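Local coordinates for endo-b-1,4-glucanase (Nasutitermes takasagoensis, PDB 1KS8), which probably hydrolyses internal beta-1,4-glucosidic linkages in cellulose and related beta-glucans, as a family 9 endoglucanase with an (alpha/alpha)6 catalytic domain, at residues 56-61 with 121-126. Sequence-based numbering, arbitrary orientation.
Sequences GDFVKF and DADHAF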
loop_
_atom_site.group_PDB
_atom_site.type_symbol
_atom_site.label_atom_id
_atom_site.label_comp_id
_atom_site.label_asym_id
_atom_site.label_seq_id
_atom_site.Cartn_x
_atom_site.Cartn_y
_atom_site.Cartn_z
ATOM N N GLY A 56 -0.992 -11.478 5.889
ATOM C CA GLY A 56 -1.413 -12.327 6.993
ATOM C C GLY A 56 -0.210 -13.021 7.608
ATOM O O GLY A 56 -0.346 -13.801 8.559
ATOM N N ASP A 57 0.962 -12.721 7.052
ATOM C CA ASP A 57 2.245 -13.273 7.479
ATOM C C ASP A 57 3.037 -12.235 8.268
ATOM O O ASP A 57 2.515 -11.173 8.606
ATOM C CB ASP A 57 3.046 -13.720 6.249
ATOM C CG ASP A 57 3.280 -12.590 5.251
ATOM O OD1 ASP A 57 2.633 -11.524 5.369
ATOM O OD2 ASP A 57 4.107 -12.771 4.330
ATOM N N PHE A 58 4.303 -12.530 8.548
ATOM C CA PHE A 58 5.124 -11.603 9.316
ATOM C C PHE A 58 6.405 -11.181 8.617
ATOM O O PHE A 58 7.345 -10.693 9.247
ATOM C CB PHE A 58 5.403 -12.192 10.707
ATOM C CG PHE A 58 4.148 -12.485 11.484
ATOM C CD1 PHE A 58 3.889 -13.763 11.962
ATOM C CD2 PHE A 58 3.193 -11.486 11.683
ATOM C CE1 PHE A 58 2.692 -14.050 12.625
ATOM C CE2 PHE A 58 1.995 -11.759 12.342
ATOM C CZ PHE A 58 1.744 -13.044 12.812
ATOM N N VAL A 59 6.436 -11.359 7.301
ATOM C CA VAL A 59 7.589 -10.927 6.530
ATOM C C VAL A 59 7.405 -9.439 6.256
ATOM O O VAL A 59 6.281 -8.959 6.082
ATOM C CB VAL A 59 7.676 -11.638 5.156
ATOM C CG1 VAL A 59 8.850 -11.088 4.359
ATOM C CG2 VAL A 59 7.829 -13.131 5.342
ATOM N N LYS A 60 8.511 -8.710 6.244
ATOM C CA LYS A 60 8.479 -7.296 5.927
ATOM C C LYS A 60 9.024 -7.203 4.496
ATOM O O LYS A 60 10.235 -7.250 4.266
ATOM C CB LYS A 60 9.321 -6.511 6.944
ATOM C CG LYS A 60 8.565 -6.333 8.265
ATOM C CD LYS A 60 9.443 -6.353 9.511
ATOM C CE LYS A 60 10.420 -5.198 9.572
ATOM N NZ LYS A 60 10.985 -5.070 10.954
ATOM N N PHE A 61 8.104 -7.142 3.532
ATOM C CA PHE A 61 8.442 -7.053 2.107
ATOM C C PHE A 61 8.513 -5.572 1.744
ATOM O O PHE A 61 7.488 -4.892 1.649
ATOM C CB PHE A 61 7.371 -7.758 1.261
ATOM C CG PHE A 61 7.496 -9.266 1.236
ATOM C CD1 PHE A 61 8.595 -9.874 0.633
ATOM C CD2 PHE A 61 6.496 -10.079 1.778
ATOM C CE1 PHE A 61 8.699 -11.263 0.563
ATOM C CE2 PHE A 61 6.594 -11.478 1.711
ATOM C CZ PHE A 61 7.700 -12.065 1.101
ATOM N N ASP A 121 9.669 -18.758 3.255
ATOM C CA ASP A 121 9.370 -20.100 3.739
ATOM C C ASP A 121 9.373 -20.271 5.249
ATOM O O ASP A 121 8.438 -20.842 5.807
ATOM C CB ASP A 121 10.319 -21.118 3.106
ATOM C CG ASP A 121 10.071 -21.294 1.621
ATOM O OD1 ASP A 121 9.059 -20.755 1.118
ATOM O OD2 ASP A 121 10.885 -21.976 0.956
ATOM N N ALA A 122 10.415 -19.786 5.914
ATOM C CA ALA A 122 10.502 -19.924 7.363
ATOM C C ALA A 122 9.348 -19.200 8.042
ATOM O O ALA A 122 8.780 -19.691 9.018
ATOM C CB ALA A 122 11.830 -19.374 7.864
ATOM N N ASP A 123 9.002 -18.030 7.520
ATOM C CA ASP A 123 7.914 -17.251 8.091
ATOM C C ASP A 123 6.560 -17.926 7.877
ATOM O O ASP A 123 5.789 -18.115 8.817
ATOM C CB ASP A 123 7.877 -15.856 7.466
ATOM C CG ASP A 123 6.908 -14.933 8.170
ATOM O OD1 ASP A 123 7.297 -14.344 9.194
ATOM O OD2 ASP A 123 5.756 -14.810 7.710
ATOM N N HIS A 124 6.278 -18.302 6.635
ATOM C CA HIS A 124 4.998 -18.910 6.305
ATOM C C HIS A 124 4.755 -20.305 6.873
ATOM O O HIS A 124 3.610 -20.753 6.946
ATOM C CB HIS A 124 4.815 -18.891 4.787
ATOM C CG HIS A 124 4.794 -17.508 4.213
ATOM N ND1 HIS A 124 4.758 -17.258 2.858
ATOM C CD2 HIS A 124 4.805 -16.295 4.818
ATOM C CE1 HIS A 124 4.747 -15.952 2.652
ATOM N NE2 HIS A 124 4.775 -15.346 3.826
ATOM N N ALA A 125 5.820 -20.982 7.289
ATOM C CA ALA A 125 5.692 -22.319 7.863
ATOM C C ALA A 125 5.148 -22.240 9.288
ATOM O O ALA A 125 4.774 -23.252 9.882
ATOM C CB ALA A 125 7.045 -23.016 7.862
ATOM N N PHE A 126 5.109 -21.026 9.824
ATOM C CA PHE A 126 4.627 -20.765 11.173
ATOM C C PHE A 126 3.249 -20.119 11.141
ATOM O O PHE A 126 2.989 -19.256 10.306
ATOM C CB PHE A 126 5.607 -19.816 11.876
ATOM C CG PHE A 126 5.098 -19.242 13.175
ATOM C CD1 PHE A 126 5.110 -20.000 14.340
ATOM C CD2 PHE A 126 4.635 -17.931 13.236
ATOM C CE1 PHE A 126 4.670 -19.461 15.548
ATOM C CE2 PHE A 126 4.193 -17.382 14.439
ATOM C CZ PHE A 126 4.211 -18.147 15.596
#
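Asp123, near the end of helix 120-124, sends its side chain straight at the loop of residues 56-59. Its CB rests on Val59 CG2 at 3.5 Å, and CG touches the same methyl. Beyond CG the carboxylate forks: OD1 packs against Phe58 CB, 3.2 Å away, while OD2 accepts a nearly straight hydrogen bond on its syn side from Phe58 N (2.8 Å, 168°). CG lies anti to the backbone N (chi1 -171°), which carries the carboxylate out to that amide. Aspartate suits the place because its one methylene places the carboxylate at the Phe58 N-H. With an alanine here, the Phe58 amide would probably lose its acceptor and a gap would open beside Phe58 CB. Next door, His124 NE2 donates to the anti side of Asp57 OD2 (2.7 Å); histidine supplies an N-H directed in the plane of its ring. Phe58 CE1 meets the edge of the Phe126 ring at 4.1 Å. The His124-Asp57 pair ties helix 120-124 to a loop that probably lines the active site of the (alpha/alpha)6 barrel: Asp57 lies about 6 Å, side chain to side chain, from Glu412, a predicted active-site residue, and closes the Asp-Ala-Gly-Asp (DAGD) motif of family 9.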